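Long-range contacts in Succinylglutamatedesuccinylase/aspartoacylase (Rhodobacter sphaeroides 2.4.1, PDB 3CDX), which probably hydrolyses carbon-nitrogen bonds in linear amides as a metal-dependent member of the succinylglutamate desuccinylase/aspartoacylase family: residues A268-P273 against A332-M337; T290-G295 against L310-D315. One frame throughout, in Å; residues are numbered along the deposited sequence.

Interaction 1 of 2, residues A268-P273 against A332-M337; sequences AYVMAP and AVAVVM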
ATOM      1  N   ALA A 268     -30.573 -15.562  16.571  1.00 35.55           N
ATOM      2  CA  ALA A 268     -29.308 -16.001  17.245  1.00 34.45           C
ATOM      3  C   ALA A 268     -28.112 -15.033  17.107  1.00 33.90           C
ATOM      4  O   ALA A 268     -27.206 -15.068  17.910  1.00 34.35           O
ATOM      5  CB  ALA A 268     -28.903 -17.392  16.761  1.00 33.76           C
ATOM      6  N   TYR A 269     -28.127 -14.181  16.092  1.00 33.63           N
ATOM      7  CA  TYR A 269     -27.060 -13.214  15.817  1.00 33.92           C
ATOM      8  C   TYR A 269     -27.413 -11.819  16.319  1.00 34.95           C
ATOM      9  O   TYR A 269     -28.464 -11.250  15.944  1.00 35.56           O
ATOM     10  CB  TYR A 269     -26.827 -13.137  14.304  1.00 34.49           C
ATOM     11  CG  TYR A 269     -26.412 -14.462  13.725  1.00 34.68           C
ATOM     12  CD1 TYR A 269     -25.074 -14.724  13.447  1.00 35.05           C
ATOM     13  CD2 TYR A 269     -27.348 -15.463  13.478  1.00 35.78           C
ATOM     14  CE1 TYR A 269     -24.677 -15.941  12.928  1.00 35.37           C
ATOM     15  CE2 TYR A 269     -26.958 -16.703  12.949  1.00 35.21           C
ATOM     16  CZ  TYR A 269     -25.623 -16.921  12.680  1.00 35.56           C
ATOM     17  OH  TYR A 269     -25.203 -18.128  12.184  1.00 36.28           O
ATOM     18  N   VAL A 270     -26.554 -11.257  17.162  1.00 34.18           N
ATOM     19  CA  VAL A 270     -26.681  -9.861  17.515  1.00 33.81           C
ATOM     20  C   VAL A 270     -25.835  -9.090  16.543  1.00 34.29           C
ATOM     21  O   VAL A 270     -24.614  -9.239  16.507  1.00 34.44           O
ATOM     22  CB  VAL A 270     -26.227  -9.557  18.957  1.00 33.03           C
ATOM     23  CG1 VAL A 270     -26.567  -8.090  19.322  1.00 33.05           C
ATOM     24  CG2 VAL A 270     -26.846 -10.562  19.899  1.00 33.69           C
ATOM     25  N   MET A 271     -26.492  -8.250  15.762  1.00 34.37           N
ATOM     26  CA  MET A 271     -25.833  -7.511  14.705  1.00 33.97           C
ATOM     27  C   MET A 271     -25.612  -6.038  15.091  1.00 33.41           C
ATOM     28  O   MET A 271     -26.455  -5.418  15.739  1.00 32.87           O
ATOM     29  CB  MET A 271     -26.675  -7.625  13.437  1.00 34.82           C
ATOM     30  CG  MET A 271     -26.963  -9.095  13.007  1.00 36.45           C
ATOM     31  SD  MET A 271     -25.566 -10.077  12.447  1.00 36.69           S
ATOM     32  CE  MET A 271     -25.064  -9.213  10.967  1.00 40.50           C
ATOM     33  N   ALA A 272     -24.460  -5.490  14.713  1.00 32.44           N
ATOM     34  CA  ALA A 272     -24.216  -4.046  14.845  1.00 31.73           C
ATOM     35  C   ALA A 272     -24.917  -3.226  13.727  1.00 31.55           C
ATOM     36  O   ALA A 272     -24.589  -3.396  12.538  1.00 31.14           O
ATOM     37  CB  ALA A 272     -22.702  -3.760  14.837  1.00 31.42           C
ATOM     38  N   PRO A 273     -25.869  -2.336  14.094  1.00 30.74           N
ATOM     39  CA  PRO A 273     -26.495  -1.524  13.039  1.00 31.01           C
ATOM     40  C   PRO A 273     -25.671  -0.307  12.671  1.00 30.73           C
ATOM     41  O   PRO A 273     -25.924   0.338  11.651  1.00 30.54           O
ATOM     42  CB  PRO A 273     -27.824  -1.083  13.676  1.00 31.35           C
ATOM     43  CG  PRO A 273     -27.820  -1.639  15.104  1.00 30.20           C
ATOM     44  CD  PRO A 273     -26.455  -2.058  15.416  1.00 30.59           C
ATOM     45  N   ALA A 332     -21.577  -9.187  13.204  1.00 32.65           N
ATOM     46  CA  ALA A 332     -22.236  -9.772  14.376  1.00 32.10           C
ATOM     47  C   ALA A 332     -21.342  -9.477  15.583  1.00 31.51           C
ATOM     48  O   ALA A 332     -20.112  -9.544  15.477  1.00 31.58           O
ATOM     49  CB  ALA A 332     -22.420 -11.271  14.189  1.00 32.31           C
ATOM     50  N   VAL A 333     -21.935  -9.157  16.725  1.00 30.11           N
ATOM     51  CA  VAL A 333     -21.146  -8.943  17.948  1.00 28.84           C
ATOM     52  C   VAL A 333     -21.325 -10.110  18.948  1.00 29.08           C
ATOM     53  O   VAL A 333     -20.636 -10.201  19.977  1.00 28.84           O
ATOM     54  CB  VAL A 333     -21.429  -7.553  18.556  1.00 28.25           C
ATOM     55  CG1 VAL A 333     -20.952  -6.459  17.581  1.00 28.33           C
ATOM     56  CG2 VAL A 333     -22.909  -7.360  18.889  1.00 25.04           C
ATOM     57  N   ALA A 334     -22.245 -11.009  18.596  1.00 27.78           N
ATOM     58  CA  ALA A 334     -22.555 -12.221  19.350  1.00 27.11           C
ATOM     59  C   ALA A 334     -23.389 -13.138  18.480  1.00 27.65           C
ATOM     60  O   ALA A 334     -24.205 -12.691  17.672  1.00 28.82           O
ATOM     61  CB  ALA A 334     -23.309 -11.920  20.672  1.00 25.63           C
ATOM     62  N   VAL A 335     -23.151 -14.428  18.658  1.00 28.85           N
ATOM     63  CA  VAL A 335     -23.947 -15.497  18.100  1.00 28.43           C
ATOM     64  C   VAL A 335     -24.230 -16.412  19.288  1.00 29.16           C
ATOM     65  O   VAL A 335     -23.298 -16.873  19.977  1.00 27.73           O
ATOM     66  CB  VAL A 335     -23.190 -16.275  17.027  1.00 29.52           C
ATOM     67  CG1 VAL A 335     -24.109 -17.369  16.412  1.00 29.21           C
ATOM     68  CG2 VAL A 335     -22.653 -15.329  15.950  1.00 26.60           C
ATOM     69  N   VAL A 336     -25.521 -16.642  19.518  1.00 28.41           N
ATOM     70  CA  VAL A 336     -26.002 -17.471  20.648  1.00 29.41           C
ATOM     71  C   VAL A 336     -26.366 -18.887  20.166  1.00 29.31           C
ATOM     72  O   VAL A 336     -27.045 -19.056  19.124  1.00 29.58           O
ATOM     73  CB  VAL A 336     -27.202 -16.756  21.335  1.00 28.36           C
ATOM     74  CG1 VAL A 336     -27.771 -17.552  22.525  1.00 27.29           C
ATOM     75  CG2 VAL A 336     -26.764 -15.347  21.760  1.00 29.25           C
ATOM     76  N   MET A 337     -25.887 -19.887  20.895  1.00 29.49           N
ATOM     77  CA  MET A 337     -26.201 -21.283  20.626  1.00 29.34           C
ATOM     78  C   MET A 337     -27.225 -21.727  21.668  1.00 32.04           C
ATOM     79  O   MET A 337     -27.283 -21.130  22.715  1.00 32.43           O
ATOM     80  CB  MET A 337     -24.950 -22.164  20.640  1.00 29.46           C
ATOM     81  CG  MET A 337     -24.170 -22.265  21.956  1.00 28.39           C
ATOM     82  SD  MET A 337     -22.602 -23.174  21.798  1.00 22.73           S
ATOM     83  CE  MET A 337     -22.085 -22.909  23.471  1.00 27.07           C
TER

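Interaction 2 of 2, residues T290-G295 against L310-D315; sequences TGETAG and LLYRRD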
ATOM      1  N   THR A 290     -33.161 -13.831  26.267  1.00 38.08           N
ATOM      2  CA  THR A 290     -33.729 -13.016  25.215  1.00 39.74           C
ATOM      3  C   THR A 290     -34.250 -11.695  25.807  1.00 39.78           C
ATOM      4  O   THR A 290     -34.758 -11.660  26.933  1.00 40.53           O
ATOM      5  CB  THR A 290     -34.819 -13.824  24.428  1.00 40.55           C
ATOM      6  OG1 THR A 290     -35.168 -13.144  23.204  1.00 42.69           O
ATOM      7  CG2 THR A 290     -36.061 -14.076  25.276  1.00 40.07           C
ATOM      8  N   GLY A 291     -34.073 -10.610  25.074  1.00 39.39           N
ATOM      9  CA  GLY A 291     -34.508  -9.302  25.532  1.00 39.56           C
ATOM     10  C   GLY A 291     -33.550  -8.561  26.454  1.00 39.10           C
ATOM     11  O   GLY A 291     -33.686  -7.348  26.645  1.00 38.72           O
ATOM     12  N   GLU A 292     -32.580  -9.274  27.013  1.00 37.62           N
ATOM     13  CA  GLU A 292     -31.609  -8.628  27.864  1.00 37.53           C
ATOM     14  C   GLU A 292     -30.446  -7.974  27.090  1.00 35.24           C
ATOM     15  O   GLU A 292     -30.167  -8.321  25.944  1.00 34.31           O
ATOM     16  CB  GLU A 292     -31.137  -9.593  28.946  1.00 37.48           C
ATOM     17  CG  GLU A 292     -29.907 -10.441  28.626  1.00 39.53           C
ATOM     18  CD  GLU A 292     -29.622 -11.444  29.761  1.00 40.50           C
ATOM     19  OE1 GLU A 292     -30.492 -11.537  30.676  1.00 45.71           O
ATOM     20  OE2 GLU A 292     -28.559 -12.116  29.761  1.00 38.37           O
ATOM     21  N   THR A 293     -29.787  -7.018  27.743  1.00 34.18           N
ATOM     22  CA  THR A 293     -28.744  -6.190  27.133  1.00 32.42           C
ATOM     23  C   THR A 293     -27.514  -6.999  26.700  1.00 31.61           C
ATOM     24  O   THR A 293     -26.930  -7.733  27.493  1.00 30.65           O
ATOM     25  CB  THR A 293     -28.361  -5.007  28.057  1.00 32.99           C
ATOM     26  OG1 THR A 293     -29.536  -4.222  28.292  1.00 32.70           O
ATOM     27  CG2 THR A 293     -27.322  -4.087  27.398  1.00 30.85           C
ATOM     28  N   ALA A 294     -27.167  -6.887  25.416  1.00 30.53           N
ATOM     29  CA  ALA A 294     -25.975  -7.575  24.877  1.00 30.18           C
ATOM     30  C   ALA A 294     -24.719  -6.681  24.960  1.00 29.29           C
ATOM     31  O   ALA A 294     -23.586  -7.200  25.061  1.00 29.19           O
ATOM     32  CB  ALA A 294     -26.214  -8.070  23.447  1.00 29.38           C
ATOM     33  N   GLY A 295     -24.939  -5.367  24.976  1.00 28.07           N
ATOM     34  CA  GLY A 295     -23.874  -4.368  25.055  1.00 28.03           C
ATOM     35  C   GLY A 295     -24.341  -3.105  24.379  1.00 28.67           C
ATOM     36  O   GLY A 295     -25.526  -2.988  24.062  1.00 29.25           O
ATOM     37  N   LEU A 310     -27.814  -2.689  22.378  1.00 31.49           N
ATOM     38  CA  LEU A 310     -28.196  -3.906  21.606  1.00 31.88           C
ATOM     39  C   LEU A 310     -28.729  -4.975  22.533  1.00 31.97           C
ATOM     40  O   LEU A 310     -28.205  -5.132  23.632  1.00 32.08           O
ATOM     41  CB  LEU A 310     -26.992  -4.523  20.842  1.00 30.57           C
ATOM     42  CG  LEU A 310     -26.209  -3.600  19.890  1.00 31.86           C
ATOM     43  CD1 LEU A 310     -25.288  -4.355  18.948  1.00 29.78           C
ATOM     44  CD2 LEU A 310     -27.159  -2.686  19.099  1.00 33.93           C
ATOM     45  N   LEU A 311     -29.727  -5.743  22.074  1.00 32.36           N
ATOM     46  CA  LEU A 311     -30.314  -6.826  22.879  1.00 33.21           C
ATOM     47  C   LEU A 311     -30.090  -8.190  22.239  1.00 33.43           C
ATOM     48  O   LEU A 311     -30.123  -8.297  21.017  1.00 34.51           O
ATOM     49  CB  LEU A 311     -31.835  -6.619  23.060  1.00 32.91           C
ATOM     50  CG  LEU A 311     -32.336  -5.233  23.475  1.00 33.98           C
ATOM     51  CD1 LEU A 311     -33.882  -5.248  23.517  1.00 35.36           C
ATOM     52  CD2 LEU A 311     -31.742  -4.823  24.820  1.00 33.39           C
ATOM     53  N   TYR A 312     -29.860  -9.210  23.054  1.00 33.78           N
ATOM     54  CA  TYR A 312     -29.986 -10.599  22.618  1.00 35.42           C
ATOM     55  C   TYR A 312     -31.458 -10.906  22.283  1.00 36.53           C
ATOM     56  O   TYR A 312     -32.367 -10.360  22.912  1.00 34.93           O
ATOM     57  CB  TYR A 312     -29.565 -11.588  23.724  1.00 36.13           C
ATOM     58  CG  TYR A 312     -28.144 -11.469  24.236  1.00 36.40           C
ATOM     59  CD1 TYR A 312     -27.051 -11.913  23.482  1.00 38.11           C
ATOM     60  CD2 TYR A 312     -27.892 -10.924  25.493  1.00 38.69           C
ATOM     61  CE1 TYR A 312     -25.716 -11.799  23.982  1.00 36.93           C
ATOM     62  CE2 TYR A 312     -26.593 -10.808  25.989  1.00 38.01           C
ATOM     63  CZ  TYR A 312     -25.520 -11.235  25.234  1.00 37.68           C
ATOM     64  OH  TYR A 312     -24.250 -11.114  25.765  1.00 41.16           O
ATOM     65  N   ARG A 313     -31.666 -11.805  21.320  1.00 37.26           N
ATOM     66  CA  ARG A 313     -32.997 -12.206  20.878  1.00 38.33           C
ATOM     67  C   ARG A 313     -33.199 -13.724  20.930  1.00 38.92           C
ATOM     68  O   ARG A 313     -34.138 -14.254  20.315  1.00 39.23           O
ATOM     69  CB  ARG A 313     -33.261 -11.684  19.459  1.00 38.79           C
ATOM     70  CG  ARG A 313     -33.210 -10.179  19.327  1.00 39.97           C
ATOM     71  CD  ARG A 313     -34.276  -9.574  20.194  1.00 41.66           C
ATOM     72  NE  ARG A 313     -34.431  -8.146  19.948  1.00 44.33           N
ATOM     73  CZ  ARG A 313     -35.178  -7.351  20.702  1.00 47.15           C
ATOM     74  NH1 ARG A 313     -35.831  -7.870  21.745  1.00 46.57           N
ATOM     75  NH2 ARG A 313     -35.275  -6.050  20.414  1.00 46.54           N
ATOM     76  N   ARG A 314     -32.322 -14.416  21.658  1.00 38.39           N
ATOM     77  CA  ARG A 314     -32.478 -15.831  21.959  1.00 38.31           C
ATOM     78  C   ARG A 314     -31.903 -16.136  23.333  1.00 38.21           C
ATOM     79  O   ARG A 314     -30.833 -15.603  23.668  1.00 37.93           O
ATOM     80  CB  ARG A 314     -31.686 -16.694  20.948  1.00 39.32           C
ATOM     81  CG  ARG A 314     -32.162 -16.660  19.496  1.00 40.77           C
ATOM     82  CD  ARG A 314     -33.612 -17.113  19.352  1.00 42.85           C
ATOM     83  NE  ARG A 314     -33.816 -18.549  19.547  1.00 43.96           N
ATOM     84  CZ  ARG A 314     -34.939 -19.196  19.215  1.00 45.00           C
ATOM     85  NH1 ARG A 314     -35.976 -18.537  18.679  1.00 44.31           N
ATOM     86  NH2 ARG A 314     -35.037 -20.504  19.441  1.00 43.08           N
ATOM     87  N   ASP A 315     -32.581 -16.994  24.118  1.00 37.43           N
ATOM     88  CA  ASP A 315     -31.961 -17.596  25.305  1.00 37.08           C
ATOM     89  C   ASP A 315     -30.898 -18.590  24.831  1.00 36.07           C
ATOM     90  O   ASP A 315     -31.050 -19.199  23.767  1.00 35.53           O
ATOM     91  CB  ASP A 315     -32.973 -18.353  26.184  1.00 37.47           C
ATOM     92  CG  ASP A 315     -34.162 -17.486  26.633  1.00 40.10           C
ATOM     93  OD1 ASP A 315     -34.120 -16.247  26.530  1.00 41.65           O
ATOM     94  OD2 ASP A 315     -35.164 -18.065  27.096  1.00 45.13           O
TER
HETATM   95  O   HOH W   1     -36.577 -10.897  23.049  1.00 41.71           O
HETATM   96  O   HOH W   2     -22.626  -9.491  24.783  1.00 25.22           O

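Interaction 1 of 2, residues A268-P273 against A332-M337
Y269 and V335 sit opposite each other as a non-hydrogen-bonded pair in an antiparallel strand pair with a beta bulge. The pair joins the end of strand 259-271 to strand 332-339, which also pairs with 316-322. The strands run 164° apart, and three backbone hydrogen bonds join them. V336 N donates to A268 O (2.8 Å) and V270 N to A334 O. The third bond, V333 N to V270 O at 2.7 Å, runs almost straight along the acceptor carbonyl. Beyond V270 the register slips by one residue, so M271 pairs with A332.

On the buried face of V270 and A334 the packing is tight, and V333 at the chain's corner adds to it. V270 CG1, opposite its own N (chi1 -172°), meets V333 CG2 at 3.8 Å. V270 CG2 packs on A334 CB. L310 and Y312 close this side.

On the other face Y269 and M271 are partly exposed, and the M271 end is the looser part. The M271 chain is bent at chi2 and chi3, and its SD rests 3.8 Å from A332 CB. The Y269 ring lies alongside V335 and also packs on W38 of the second subunit. V335 CG1 makes a CH-pi contact over one ring face, while V335 CG2 touches Y269 CD1 at 3.5 Å.

Interaction 2 of 2, residues T290-G295 against L310-D315
T290 N donates to D315 OD1 at 2.6 Å in a nearly straight bond (169°), so the carboxylate ties the loop at T290 to the chain just before strand 316-322. Four backbone bonds follow. G291 N reaches Y312 O from above the carbonyl plane, whereas Y312 N meets E292 O almost head-on (3.0 Å). A294 N donates to L310 O (2.7 Å) and L310 N to G295 O. A294 and G295 thus both face L310, a classic beta bulge. One water bridges A294 O and Y312 OH. Another accepts a weak bond from R313 NH1 and is bonded to T290 OG1.

Packing centres on the Y312 ring. A294 CB sits over the middle of one face, 3.6 Å from the centroid and 6° off the normal, a close CH-pi contact. E292 CG touches Y312 CD2 at 3.8 Å. With an alanine here instead of Y312, the A294 methyl would probably lose its aromatic cover, the water its link to OH, and a gap would open toward V270, A334 and V336. L311 CD2 lies against G291 O.

The contact joins the strands of the hairpin 293-298 and 308-311. Strand 276-280 flanks 293-298 in the same antiparallel sheet, and Y312 reaches strands 259-271 and 332-339.

The centres of interactions 1 and 2 are about 9 Å apart, on the same side of the chain's centre. Along the chain, 268-273 comes first, then both segments of interaction 2, then 332-337. The hairpin lies within the 58 residues between the segments of interaction 1. Strands 259-271 and 332-339 pair with each other, while 293-298 and 308-311 belong to a small antiparallel sheet with 276-280. The contacts meet directly: R314 CG packs 3.5 Å from A268 N, and L310 CD1 lies 3.6 Å from M271 O. No helix occurs among the intervening residues. The hairpin packs against the strand pair, away from the calcium site of H63, E66 and H149.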